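Local coordinates for 2,3-bisphosphoglycerate-independent phosphoglycerate mutase (Pyrococcus horikoshii, PDB 2ZKT), which probably catalyses the interconversion of 2-phosphoglycerate and 3-phosphoglycerate, a step of glycolysis, at residues 236-241 with 262-267; 245-250 with 292-297; 250-255 with 298-303; 282-287 with 327-332; 340-345 with 363-368. All blocks are in the same frame, centred on the assembly; numbering follows the deposited sequence.

Contact 1 (236-241 with 262-267)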
# COMPACT_ATOMS: atom_id res chain seq x y z
N MET B 236 -20.50 -33.84 7.65
CA MET B 236 -20.83 -33.92 6.24
C MET B 236 -19.98 -32.92 5.46
O MET B 236 -19.35 -32.03 6.04
CB MET B 236 -22.32 -33.63 6.03
CG MET B 236 -22.79 -32.29 6.58
SD MET B 236 -24.59 -32.11 6.45
CE MET B 236 -25.10 -32.87 7.99
N LYS B 237 -19.97 -33.06 4.13
CA LYS B 237 -19.19 -32.16 3.29
C LYS B 237 -19.82 -30.75 3.21
O LYS B 237 -21.01 -30.56 3.52
CB LYS B 237 -19.03 -32.77 1.89
CG LYS B 237 -18.85 -34.29 1.92
CD LYS B 237 -18.05 -34.82 0.73
CE LYS B 237 -16.55 -34.59 0.93
NZ LYS B 237 -15.72 -35.11 -0.21
N PHE B 238 -19.00 -29.78 2.82
CA PHE B 238 -19.41 -28.38 2.69
C PHE B 238 -20.64 -28.27 1.77
O PHE B 238 -21.67 -27.69 2.15
CB PHE B 238 -18.24 -27.57 2.09
CG PHE B 238 -18.40 -26.07 2.21
CD1 PHE B 238 -17.96 -25.40 3.35
CD2 PHE B 238 -18.96 -25.34 1.16
CE1 PHE B 238 -18.06 -24.01 3.46
CE2 PHE B 238 -19.07 -23.94 1.25
CZ PHE B 238 -18.62 -23.28 2.41
N THR B 239 -20.51 -28.83 0.57
CA THR B 239 -21.57 -28.82 -0.45
C THR B 239 -22.92 -29.27 0.08
O THR B 239 -23.94 -28.61 -0.16
CB THR B 239 -21.20 -29.74 -1.65
OG1 THR B 239 -20.73 -31.00 -1.15
CG2 THR B 239 -20.11 -29.08 -2.52
N GLU B 240 -22.96 -30.39 0.81
CA GLU B 240 -24.23 -30.88 1.33
C GLU B 240 -24.68 -30.09 2.55
O GLU B 240 -25.86 -29.79 2.72
CB GLU B 240 -24.16 -32.38 1.65
CG GLU B 240 -23.13 -32.78 2.69
CD GLU B 240 -23.14 -34.29 2.96
OE1 GLU B 240 -24.22 -34.81 3.34
OE2 GLU B 240 -22.08 -34.94 2.80
N GLN B 241 -23.71 -29.73 3.40
CA GLN B 241 -24.02 -28.98 4.61
C GLN B 241 -24.81 -27.70 4.29
O GLN B 241 -25.86 -27.43 4.89
CB GLN B 241 -22.72 -28.63 5.34
CG GLN B 241 -22.89 -27.90 6.66
CD GLN B 241 -21.55 -27.62 7.33
OE1 GLN B 241 -21.49 -26.92 8.36
NE2 GLN B 241 -20.47 -28.16 6.77
N VAL B 262 -13.18 -31.53 2.05
CA VAL B 262 -14.50 -31.07 2.47
C VAL B 262 -15.51 -30.94 1.32
O VAL B 262 -16.66 -30.54 1.54
CB VAL B 262 -14.43 -29.74 3.28
CG1 VAL B 262 -13.53 -29.94 4.50
CG2 VAL B 262 -13.90 -28.59 2.41
N GLY B 263 -15.08 -31.28 0.10
CA GLY B 263 -16.00 -31.26 -1.03
C GLY B 263 -15.92 -30.20 -2.11
O GLY B 263 -16.84 -30.10 -2.93
N PHE B 264 -14.84 -29.42 -2.15
CA PHE B 264 -14.72 -28.39 -3.18
C PHE B 264 -14.17 -28.96 -4.50
O PHE B 264 -13.48 -29.99 -4.50
CB PHE B 264 -13.78 -27.27 -2.71
CG PHE B 264 -14.41 -26.31 -1.75
CD1 PHE B 264 -14.66 -26.67 -0.42
CD2 PHE B 264 -14.78 -25.03 -2.18
CE1 PHE B 264 -15.25 -25.77 0.46
CE2 PHE B 264 -15.38 -24.12 -1.29
CZ PHE B 264 -15.61 -24.49 0.02
N ASP B 265 -14.50 -28.30 -5.61
CA ASP B 265 -13.98 -28.70 -6.92
C ASP B 265 -12.78 -27.77 -7.12
O ASP B 265 -12.94 -26.62 -7.54
CB ASP B 265 -15.02 -28.45 -8.04
CG ASP B 265 -16.16 -29.46 -8.02
OD1 ASP B 265 -15.97 -30.58 -7.50
OD2 ASP B 265 -17.26 -29.13 -8.54
N VAL B 266 -11.58 -28.25 -6.81
CA VAL B 266 -10.40 -27.41 -6.91
C VAL B 266 -9.84 -27.18 -8.32
O VAL B 266 -9.75 -28.10 -9.13
CB VAL B 266 -9.27 -27.96 -5.99
CG1 VAL B 266 -8.01 -27.11 -6.12
CG2 VAL B 266 -9.76 -27.93 -4.54
N TYR B 267 -9.48 -25.93 -8.59
CA TYR B 267 -8.92 -25.51 -9.87
C TYR B 267 -7.59 -24.81 -9.63
O TYR B 267 -7.42 -24.10 -8.64
CB TYR B 267 -9.86 -24.53 -10.58
CG TYR B 267 -11.18 -25.13 -10.99
CD1 TYR B 267 -12.26 -25.17 -10.10
CD2 TYR B 267 -11.37 -25.65 -12.27
CE1 TYR B 267 -13.49 -25.72 -10.47
CE2 TYR B 267 -12.60 -26.20 -12.66
CZ TYR B 267 -13.65 -26.23 -11.76
OH TYR B 267 -14.87 -26.77 -12.13
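F238, at the start of the short helix 238-242, meets the turn V262-F264 that leads from helix 253-261 to edge strand 265-267 in a partly buried contact combining one backbone hydrogen bond with an aromatic pair. The bond runs from F238 N to V262 O (2.8 Å). K237 occupies the N-cap position just before the helix and lies alongside the same carbonyl, its CB 3.3 Å from V262 O. Further out, the lysine chain bends at chi3 and lays its last methylene, CE, over the turn, 3.7 Å from G263 N. That turn is a Schellman motif: G263, with a positive phi of 109°, ends helix 253-261 and turns the chain toward the strand. T239 CG2 closes on the outgoing carbonyl, 3.4 Å from G263 O. On the buried side, F238 CG is anti to its backbone N (chi1 -166°), which carries the ring across to F264. F264 CE1 and CZ lie over one F238 face, with CE1 3.6 Å from F238 CG. The ring centroids of F238 and F264 are 4.8 Å apart, and the ring planes meet at an oblique 42°. F296 and W242 also meet the F238 ring, while F68 meets that of F264.

Contact 2 (245-250 with 292-297)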
# COMPACT_ATOMS: atom_id res chain seq x y z
N LYS B 245 -22.99 -25.45 -4.69
CA LYS B 245 -21.93 -25.98 -5.55
C LYS B 245 -20.77 -25.09 -5.12
O LYS B 245 -20.90 -23.86 -5.09
CB LYS B 245 -22.25 -25.75 -7.04
CG LYS B 245 -23.42 -26.58 -7.57
CD LYS B 245 -23.73 -26.23 -9.02
CE LYS B 245 -24.92 -27.05 -9.53
NZ LYS B 245 -25.27 -26.72 -10.94
N ALA B 246 -19.64 -25.71 -4.76
CA ALA B 246 -18.49 -24.96 -4.30
C ALA B 246 -17.20 -25.27 -5.07
O ALA B 246 -16.82 -26.44 -5.22
CB ALA B 246 -18.28 -25.23 -2.80
N ALA B 247 -16.53 -24.22 -5.55
CA ALA B 247 -15.28 -24.35 -6.30
C ALA B 247 -14.18 -23.50 -5.66
O ALA B 247 -14.46 -22.52 -4.97
CB ALA B 247 -15.48 -23.92 -7.75
N GLY B 248 -12.92 -23.88 -5.89
CA GLY B 248 -11.81 -23.12 -5.33
C GLY B 248 -10.62 -22.95 -6.28
O GLY B 248 -10.25 -23.88 -7.01
N VAL B 249 -10.04 -21.76 -6.27
CA VAL B 249 -8.86 -21.46 -7.09
C VAL B 249 -7.69 -21.59 -6.12
O VAL B 249 -7.46 -20.72 -5.28
CB VAL B 249 -8.92 -20.02 -7.65
CG1 VAL B 249 -7.63 -19.70 -8.39
CG2 VAL B 249 -10.11 -19.87 -8.56
N ILE B 250 -6.93 -22.69 -6.24
CA ILE B 250 -5.83 -22.92 -5.31
C ILE B 250 -4.60 -23.51 -5.99
O ILE B 250 -4.72 -24.27 -6.95
CB ILE B 250 -6.29 -23.89 -4.21
CG1 ILE B 250 -7.69 -23.47 -3.71
CG2 ILE B 250 -5.26 -23.95 -3.08
CD1 ILE B 250 -8.34 -24.48 -2.79
N LYS B 292 -19.84 -17.92 -12.16
CA LYS B 292 -20.94 -18.13 -13.11
C LYS B 292 -21.58 -19.52 -13.03
O LYS B 292 -22.71 -19.69 -13.48
CB LYS B 292 -20.47 -17.87 -14.55
CG LYS B 292 -20.14 -16.41 -14.86
CD LYS B 292 -19.54 -16.25 -16.24
CE LYS B 292 -19.13 -14.80 -16.51
NZ LYS B 292 -18.40 -14.65 -17.81
N ASP B 293 -20.88 -20.50 -12.46
CA ASP B 293 -21.45 -21.86 -12.37
C ASP B 293 -21.45 -22.46 -10.96
O ASP B 293 -21.89 -23.59 -10.76
CB ASP B 293 -20.70 -22.81 -13.32
CG ASP B 293 -20.88 -22.43 -14.79
OD1 ASP B 293 -22.04 -22.37 -15.25
OD2 ASP B 293 -19.85 -22.20 -15.47
N TYR B 294 -20.96 -21.70 -9.99
CA TYR B 294 -20.91 -22.19 -8.62
C TYR B 294 -21.55 -21.16 -7.69
O TYR B 294 -21.63 -19.98 -8.03
CB TYR B 294 -19.45 -22.43 -8.21
CG TYR B 294 -18.83 -23.67 -8.83
CD1 TYR B 294 -18.96 -24.92 -8.21
CD2 TYR B 294 -18.11 -23.60 -10.03
CE1 TYR B 294 -18.38 -26.07 -8.75
CE2 TYR B 294 -17.53 -24.74 -10.59
CZ TYR B 294 -17.67 -25.98 -9.95
OH TYR B 294 -17.12 -27.12 -10.48
N ASP B 295 -22.03 -21.61 -6.53
CA ASP B 295 -22.66 -20.68 -5.58
C ASP B 295 -21.63 -20.07 -4.64
O ASP B 295 -21.74 -18.91 -4.25
CB ASP B 295 -23.72 -21.41 -4.75
CG ASP B 295 -24.68 -22.20 -5.60
OD1 ASP B 295 -25.40 -21.58 -6.42
OD2 ASP B 295 -24.71 -23.45 -5.45
N PHE B 296 -20.62 -20.87 -4.28
CA PHE B 296 -19.57 -20.43 -3.36
C PHE B 296 -18.20 -20.67 -3.99
O PHE B 296 -17.89 -21.79 -4.42
CB PHE B 296 -19.68 -21.23 -2.05
CG PHE B 296 -18.91 -20.62 -0.91
CD1 PHE B 296 -19.47 -19.60 -0.14
CD2 PHE B 296 -17.61 -21.05 -0.62
CE1 PHE B 296 -18.76 -19.01 0.90
CE2 PHE B 296 -16.89 -20.46 0.43
CZ PHE B 296 -17.46 -19.44 1.18
N VAL B 297 -17.38 -19.61 -4.04
CA VAL B 297 -16.04 -19.72 -4.60
C VAL B 297 -14.99 -19.30 -3.58
O VAL B 297 -15.13 -18.27 -2.90
CB VAL B 297 -15.89 -18.84 -5.89
CG1 VAL B 297 -14.43 -18.76 -6.33
CG2 VAL B 297 -16.73 -19.44 -7.03
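A246 and A247 pair in parallel with F296 and V297, joining strand 246-249 to strand 296-301 in the large mixed sheet. The bridges A246-F296 and A247-V297 fix the register, with CA atoms 4.8 Å apart in the first. A247 N donates to F296 O at 3.0 Å, while A246 CA makes a CA-H...O contact with the same oxygen. Just before the strands, K245 faces Y294 and D295. K245 O is gripped by two donors, F296 N at 3.1 Å and D295 N at 2.9 Å. The second bond is the more bent, with an N-H...O angle of 141°. D295 answers with its carboxylate: OD2 accepts from K245 N at 2.7 Å, met on the anti side, somewhat out of the carboxylate plane (19°). Backbone and side chain of D295 therefore clamp K245 from both of its peptide groups, where the two segments enter the sheet.

Such side-by-side parallel strands, reached through helices that pack on the sheet, belong to the alpha/beta core of the alkaline phosphatase-like metalloenzymes; here helix 280-291 leads into strand 296-301. On the face that carries A247 and V297, the Y294 ring lies flat against A247. CB stands over the ring centre, 3.4 Å from the centroid and only 6° off the normal, a CH-pi contact of nearly ideal geometry. The Y294 ring edge is turned to the backbone, with CD1 3.6 Å from K245 C. Y294 OH hydrogen-bonds to D265 and Y267, so the ring spans strand 246-249 to reach strand 265-267.

Contact 3 (250-255 with 298-303)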
# COMPACT_ATOMS: atom_id res chain seq x y z
N ILE B 250 -6.93 -22.69 -6.24
CA ILE B 250 -5.83 -22.92 -5.31
C ILE B 250 -4.60 -23.51 -5.99
O ILE B 250 -4.72 -24.27 -6.95
CB ILE B 250 -6.29 -23.89 -4.21
CG1 ILE B 250 -7.69 -23.47 -3.71
CG2 ILE B 250 -5.26 -23.95 -3.08
CD1 ILE B 250 -8.34 -24.48 -2.79
N ALA B 251 -3.42 -23.16 -5.48
CA ALA B 251 -2.17 -23.68 -6.03
C ALA B 251 -1.45 -24.60 -5.04
O ALA B 251 -1.10 -25.74 -5.38
CB ALA B 251 -1.25 -22.51 -6.46
N VAL B 252 -1.23 -24.12 -3.82
CA VAL B 252 -0.53 -24.92 -2.80
C VAL B 252 -1.23 -26.25 -2.55
O VAL B 252 -2.45 -26.31 -2.34
CB VAL B 252 -0.41 -24.16 -1.47
CG1 VAL B 252 0.58 -24.86 -0.55
CG2 VAL B 252 0.03 -22.74 -1.74
N ALA B 253 -0.44 -27.33 -2.56
CA ALA B 253 -0.94 -28.69 -2.36
C ALA B 253 -1.78 -28.90 -1.09
O ALA B 253 -2.92 -29.38 -1.16
CB ALA B 253 0.25 -29.66 -2.36
N LEU B 254 -1.21 -28.55 0.06
CA LEU B 254 -1.90 -28.74 1.34
C LEU B 254 -3.29 -28.10 1.42
O LEU B 254 -4.22 -28.69 1.99
CB LEU B 254 -1.02 -28.22 2.49
CG LEU B 254 -1.57 -28.47 3.90
CD1 LEU B 254 -1.90 -29.95 4.08
CD2 LEU B 254 -0.54 -28.02 4.93
N VAL B 255 -3.46 -26.91 0.84
CA VAL B 255 -4.75 -26.25 0.89
C VAL B 255 -5.73 -26.85 -0.12
O VAL B 255 -6.94 -26.91 0.14
CB VAL B 255 -4.60 -24.72 0.67
CG1 VAL B 255 -5.98 -24.04 0.64
CG2 VAL B 255 -3.75 -24.12 1.79
N PHE B 298 -13.93 -20.11 -3.47
CA PHE B 298 -12.83 -19.86 -2.55
C PHE B 298 -11.55 -19.58 -3.35
O PHE B 298 -11.20 -20.33 -4.26
CB PHE B 298 -12.64 -21.11 -1.66
CG PHE B 298 -11.39 -21.07 -0.81
CD1 PHE B 298 -11.26 -20.15 0.23
CD2 PHE B 298 -10.34 -21.96 -1.07
CE1 PHE B 298 -10.08 -20.10 1.00
CE2 PHE B 298 -9.16 -21.92 -0.30
CZ PHE B 298 -9.03 -20.99 0.74
N LEU B 299 -10.87 -18.49 -3.02
CA LEU B 299 -9.63 -18.11 -3.72
C LEU B 299 -8.49 -18.00 -2.70
O LEU B 299 -8.60 -17.30 -1.69
CB LEU B 299 -9.83 -16.76 -4.43
CG LEU B 299 -8.59 -16.08 -5.06
CD1 LEU B 299 -7.89 -17.03 -6.03
CD2 LEU B 299 -9.03 -14.82 -5.78
N HIS B 300 -7.39 -18.70 -2.99
CA HIS B 300 -6.24 -18.70 -2.09
C HIS B 300 -5.00 -18.06 -2.75
O HIS B 300 -4.74 -18.28 -3.94
CB HIS B 300 -5.95 -20.15 -1.67
CG HIS B 300 -4.95 -20.28 -0.56
ND1 HIS B 300 -3.59 -20.26 -0.78
CD2 HIS B 300 -5.12 -20.44 0.78
CE1 HIS B 300 -2.96 -20.41 0.38
NE2 HIS B 300 -3.87 -20.52 1.34
N PHE B 301 -4.27 -17.26 -1.98
CA PHE B 301 -3.05 -16.58 -2.45
C PHE B 301 -1.99 -16.87 -1.38
O PHE B 301 -2.07 -16.34 -0.28
CB PHE B 301 -3.30 -15.06 -2.54
CG PHE B 301 -2.13 -14.28 -3.09
CD1 PHE B 301 -1.74 -14.42 -4.43
CD2 PHE B 301 -1.41 -13.40 -2.26
CE1 PHE B 301 -0.66 -13.68 -4.94
CE2 PHE B 301 -0.33 -12.66 -2.76
CZ PHE B 301 0.04 -12.80 -4.10
N LYS B 302 -0.99 -17.69 -1.72
CA LYS B 302 0.04 -18.10 -0.75
C LYS B 302 1.29 -17.24 -0.48
O LYS B 302 1.70 -17.07 0.68
CB LYS B 302 0.50 -19.52 -1.11
CG LYS B 302 1.49 -20.15 -0.14
CD LYS B 302 0.87 -20.34 1.25
CE LYS B 302 1.65 -21.37 2.07
NZ LYS B 302 3.12 -21.09 2.10
N PRO B 303 1.93 -16.69 -1.54
CA PRO B 303 3.15 -15.87 -1.38
C PRO B 303 3.24 -14.89 -0.20
O PRO B 303 4.34 -14.68 0.34
CB PRO B 303 3.30 -15.19 -2.75
CG PRO B 303 1.92 -15.29 -3.37
CD PRO B 303 1.45 -16.64 -2.94
O HOH W 1 -2.29 -21.03 -3.50
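V255 and H300 approach from opposite directions, and V255 lies over one face of the imidazole. V255 CG2 is 3.6 Å from H300 NE2, and its line to the ring centroid (4.1 Å) lies 30° off the normal, an off-centre CH-pi contact. With CG anti to the backbone N (chi1 -169°), H300 lifts its ring from the strand toward the helix start. H300 ND1 and a water are hydrogen-bonded (3.1 Å), and the water accepts a bond from A251 N, tying the loop to the histidine and probably helping to fix the ring's rotation. At F298, I250 CD1 comes in at the ring edge, in its plane, 3.6 Å from F298 CD2. V255 CG1 reaches the same edge, 3.9 Å from F298 CE2. At the other end V252, the N-cap residue of helix 253-261, crosses the lysine stem at about a right angle, CG2 3.3 Å from K302 CB. The lysine bends at chi2 and chi4, and its NZ hydrogen-bonds to the zinc ligand D305. H300 NE2 bonds weakly to D13, a ligand of another zinc. The turn between strand 246-249 and helix 253-261 is wedged against the end of strand 296-301, beside strand 6-12.

Contact 4 (282-287 with 327-332)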
# COMPACT_ATOMS: atom_id res chain seq x y z
N ALA B 282 -4.42 -14.27 -13.02
CA ALA B 282 -4.97 -15.49 -13.59
C ALA B 282 -5.95 -16.16 -12.63
O ALA B 282 -6.94 -16.75 -13.02
CB ALA B 282 -3.82 -16.45 -13.91
N LYS B 283 -5.64 -16.04 -11.34
CA LYS B 283 -6.50 -16.60 -10.30
C LYS B 283 -7.82 -15.82 -10.25
O LYS B 283 -8.90 -16.41 -10.11
CB LYS B 283 -5.80 -16.53 -8.94
CG LYS B 283 -4.75 -17.62 -8.75
CD LYS B 283 -4.01 -17.45 -7.43
CE LYS B 283 -3.03 -18.58 -7.23
NZ LYS B 283 -2.12 -18.32 -6.08
N ALA B 284 -7.71 -14.50 -10.38
CA ALA B 284 -8.88 -13.63 -10.36
C ALA B 284 -9.74 -13.91 -11.58
O ALA B 284 -10.96 -14.05 -11.48
CB ALA B 284 -8.44 -12.16 -10.35
N LYS B 285 -9.09 -14.00 -12.74
CA LYS B 285 -9.78 -14.28 -13.99
C LYS B 285 -10.62 -15.55 -13.81
O LYS B 285 -11.82 -15.56 -14.12
CB LYS B 285 -8.74 -14.45 -15.12
CG LYS B 285 -9.31 -14.46 -16.54
CD LYS B 285 -9.88 -15.83 -16.92
CE LYS B 285 -10.25 -15.89 -18.40
NZ LYS B 285 -11.34 -14.93 -18.75
N LYS B 286 -9.99 -16.60 -13.28
CA LYS B 286 -10.68 -17.87 -13.06
C LYS B 286 -11.80 -17.78 -12.01
O LYS B 286 -12.89 -18.36 -12.21
CB LYS B 286 -9.67 -18.96 -12.65
CG LYS B 286 -10.27 -20.36 -12.54
CD LYS B 286 -10.90 -20.79 -13.86
CE LYS B 286 -11.67 -22.09 -13.72
NZ LYS B 286 -12.38 -22.45 -14.99
N ALA B 287 -11.54 -17.08 -10.90
CA ALA B 287 -12.54 -16.92 -9.83
C ALA B 287 -13.83 -16.35 -10.41
O ALA B 287 -14.93 -16.85 -10.12
CB ALA B 287 -12.01 -15.98 -8.74
N ILE B 327 -7.71 -8.38 -6.46
CA ILE B 327 -9.06 -8.13 -5.95
C ILE B 327 -9.74 -7.04 -6.78
O ILE B 327 -10.93 -7.13 -7.09
CB ILE B 327 -9.02 -7.70 -4.45
CG1 ILE B 327 -8.56 -8.90 -3.60
CG2 ILE B 327 -10.39 -7.19 -4.00
CD1 ILE B 327 -7.74 -8.52 -2.38
N GLY B 328 -8.96 -6.01 -7.14
CA GLY B 328 -9.50 -4.93 -7.96
C GLY B 328 -10.07 -5.45 -9.28
O GLY B 328 -11.09 -4.95 -9.77
N TYR B 329 -9.42 -6.45 -9.86
CA TYR B 329 -9.90 -7.04 -11.11
C TYR B 329 -11.28 -7.68 -10.85
O TYR B 329 -12.25 -7.39 -11.56
CB TYR B 329 -8.92 -8.11 -11.61
CG TYR B 329 -9.43 -8.86 -12.83
CD1 TYR B 329 -9.32 -8.31 -14.12
CD2 TYR B 329 -10.08 -10.09 -12.69
CE1 TYR B 329 -9.85 -8.98 -15.23
CE2 TYR B 329 -10.62 -10.76 -13.79
CZ TYR B 329 -10.50 -10.20 -15.06
OH TYR B 329 -11.06 -10.86 -16.14
N ILE B 330 -11.36 -8.54 -9.83
CA ILE B 330 -12.61 -9.21 -9.49
C ILE B 330 -13.75 -8.23 -9.27
O ILE B 330 -14.86 -8.44 -9.77
CB ILE B 330 -12.47 -10.08 -8.22
CG1 ILE B 330 -11.44 -11.20 -8.46
CG2 ILE B 330 -13.82 -10.66 -7.83
CD1 ILE B 330 -11.05 -11.96 -7.20
N LEU B 331 -13.49 -7.16 -8.51
CA LEU B 331 -14.53 -6.17 -8.24
C LEU B 331 -15.08 -5.52 -9.51
O LEU B 331 -16.25 -5.11 -9.56
CB LEU B 331 -14.00 -5.07 -7.30
CG LEU B 331 -13.62 -5.50 -5.87
CD1 LEU B 331 -13.25 -4.27 -5.05
CD2 LEU B 331 -14.79 -6.24 -5.21
N ASP B 332 -14.24 -5.41 -10.55
CA ASP B 332 -14.66 -4.80 -11.81
C ASP B 332 -15.53 -5.71 -12.66
O ASP B 332 -16.09 -5.28 -13.67
CB ASP B 332 -13.45 -4.37 -12.66
CG ASP B 332 -12.71 -3.17 -12.07
OD1 ASP B 332 -13.40 -2.25 -11.55
OD2 ASP B 332 -11.46 -3.14 -12.14
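A284 is the bump of this helix-helix contact, and Y329 and I330 form the hollow that receives it. Its CB points at the neighbouring helix and settles between two side chains, 3.5 Å from Y329 CD2 and 3.7 Å from I330 CG1. The short segments of the two helices run nearly alongside, with axes 8.8 Å apart at closest approach and a crossing angle of -25°. That spacing is somewhat short for packed helices, consistent with the small A284 and A287 facing the partner.

In return, helix 313-331 sends its two larger side chains to either side of A284. With CG anti to the backbone N (chi1 174°), the Y329 ring reaches across the interface to the outer flank of the opposing helix. There CE2 lies 3.6 Å from K285 CA, against backbone rather than side chain. The aliphatic start of K285 runs beside the ring in the same direction, with CG 4.0 Å from Y329 OH. I330 fills the inner side: CD1 rests 4.1 Å from A284 CB and extends toward the next turn, where A287 CB is 4.4 Å away. The contact is held by van der Waals packing alone.

The inner side looks onto the sheet, since I330 also touches L299 of strand 296-301. K283, on the same helix as A284, packs on V249 of strand 246-249 and on L299. I327 and L331 turn from the interface to helix 35-43, which places helix 313-331 between helices 280-291 and 35-43 on this side of the sheet.

Contact 5 (340-345 with 363-368)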
# COMPACT_ATOMS: atom_id res chain seq x y z
N VAL B 340 -21.51 -11.90 -2.10
CA VAL B 340 -21.06 -11.50 -0.78
C VAL B 340 -19.58 -11.82 -0.73
O VAL B 340 -19.19 -12.98 -0.90
CB VAL B 340 -21.79 -12.29 0.30
CG1 VAL B 340 -21.25 -11.90 1.68
CG2 VAL B 340 -23.29 -12.03 0.20
N ILE B 341 -18.75 -10.80 -0.50
CA ILE B 341 -17.31 -11.03 -0.46
C ILE B 341 -16.67 -10.91 0.93
O ILE B 341 -16.96 -9.99 1.70
CB ILE B 341 -16.57 -10.09 -1.45
CG1 ILE B 341 -15.08 -10.44 -1.49
CG2 ILE B 341 -16.77 -8.65 -1.05
CD1 ILE B 341 -14.30 -9.69 -2.56
N ALA B 342 -15.79 -11.87 1.22
CA ALA B 342 -15.08 -11.89 2.49
C ALA B 342 -13.59 -12.04 2.22
O ALA B 342 -13.17 -12.83 1.37
CB ALA B 342 -15.59 -13.04 3.37
N ILE B 343 -12.78 -11.27 2.94
CA ILE B 343 -11.34 -11.33 2.75
C ILE B 343 -10.63 -11.40 4.09
O ILE B 343 -10.91 -10.62 5.01
CB ILE B 343 -10.83 -10.10 1.97
CG1 ILE B 343 -11.49 -10.05 0.59
CG2 ILE B 343 -9.30 -10.16 1.85
CD1 ILE B 343 -11.19 -8.78 -0.20
N THR B 344 -9.70 -12.33 4.22
CA THR B 344 -8.93 -12.43 5.45
C THR B 344 -7.73 -13.34 5.25
O THR B 344 -7.37 -13.69 4.13
CB THR B 344 -9.85 -13.00 6.55
OG1 THR B 344 -9.20 -12.87 7.82
CG2 THR B 344 -10.13 -14.48 6.28
N GLY B 345 -7.08 -13.69 6.36
CA GLY B 345 -6.01 -14.68 6.28
C GLY B 345 -6.36 -15.90 7.13
O GLY B 345 -7.12 -15.82 8.09
N LEU B 363 -10.33 -9.22 9.18
CA LEU B 363 -11.38 -9.80 8.36
C LEU B 363 -12.32 -8.71 7.84
O LEU B 363 -12.66 -7.78 8.57
CB LEU B 363 -12.21 -10.79 9.19
CG LEU B 363 -13.58 -11.25 8.66
CD1 LEU B 363 -13.40 -11.93 7.29
CD2 LEU B 363 -14.25 -12.21 9.64
N LEU B 364 -12.74 -8.82 6.59
CA LEU B 364 -13.68 -7.86 6.06
C LEU B 364 -14.75 -8.61 5.26
O LEU B 364 -14.47 -9.64 4.64
CB LEU B 364 -12.97 -6.82 5.17
CG LEU B 364 -12.65 -7.05 3.68
CD1 LEU B 364 -13.92 -7.14 2.85
CD2 LEU B 364 -11.81 -5.87 3.19
N ILE B 365 -15.98 -8.11 5.32
CA ILE B 365 -17.08 -8.69 4.59
C ILE B 365 -17.85 -7.53 3.95
O ILE B 365 -18.18 -6.54 4.62
CB ILE B 365 -18.04 -9.47 5.51
CG1 ILE B 365 -17.26 -10.57 6.25
CG2 ILE B 365 -19.17 -10.08 4.68
CD1 ILE B 365 -18.10 -11.34 7.27
N ALA B 366 -18.13 -7.65 2.65
CA ALA B 366 -18.85 -6.61 1.94
C ALA B 366 -19.80 -7.24 0.93
O ALA B 366 -19.55 -8.35 0.44
CB ALA B 366 -17.87 -5.67 1.23
N GLY B 367 -20.90 -6.54 0.63
CA GLY B 367 -21.87 -7.07 -0.32
C GLY B 367 -23.30 -6.89 0.14
O GLY B 367 -23.57 -6.20 1.14
N GLY B 368 -24.24 -7.50 -0.58
CA GLY B 368 -25.64 -7.38 -0.21
C GLY B 368 -25.90 -7.92 1.19
O GLY B 368 -25.35 -8.95 1.57
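L364 places CG between its backbone N and carbonyl carbon (chi1 84°), and this brings CG 3.9 Å from I343 CB across the strand pair. I341 sets its CG2 branch in the equivalent position, 3.9 Å from A366 CB, while CG1 extends away anti to the backbone N. These four residues lie on one face of the sheet, where L40 of helix 35-43 touches I341, I343 and A366. On the other face A342 CB and I365 CG1 are 4.1 Å apart, T344 CB meets L363 CD1, and helix 396-403 packs over A342 and I365.

The strands run antiparallel, their short axes at 169°, within the otherwise largely parallel mixed sheet of the alkaline phosphatase-like fold; strand 339-344 leads to the zinc ligands D346 and H347. In the hydrogen-bonded pair I341-A366, I341 N meets A366 O at 2.7 Å and A366 N returns to I341 O at 2.8 Å. In the pair I343-L364, I343 N reaches L364 O at 2.9 Å, and L364 N reaches I343 O at 3.0 Å. Between them, A342 and I365 form a non-hydrogen-bonded pair. G367 leaves the strand at a positive phi of 136° where it passes V340.

The chemistry is divided: backbone bonds to the neighbouring strands, 361-366 and 6-12, take up much of the polar backbone of strand 339-344, and aliphatic groups supply the two buried faces, while the T344 hydroxyl is satisfied by P362 O.

Contacts 1, 2, 3 and 5 all reach the same mixed sheet, and contact 4 pairs two helices packed upon it. Contact 5 is fully buried and purely backbone-bonded with aliphatic faces; contact 3, near the centre of the chain, is also buried but relies on ring contacts and a water beside the metal sites. Contact 4, purely van der Waals, is buried on its sheet side but has K285 exposed at its edge. Contacts 1 and 2 are only partly buried, and there aromatic packing is joined by backbone bonds and, in contact 2, a carboxylate. Contacts 2 and 3 share I250 and strand 296-301. Contact 4 touches both through V249, K283 and L299, and meets contact 5 where I327 packs on I343.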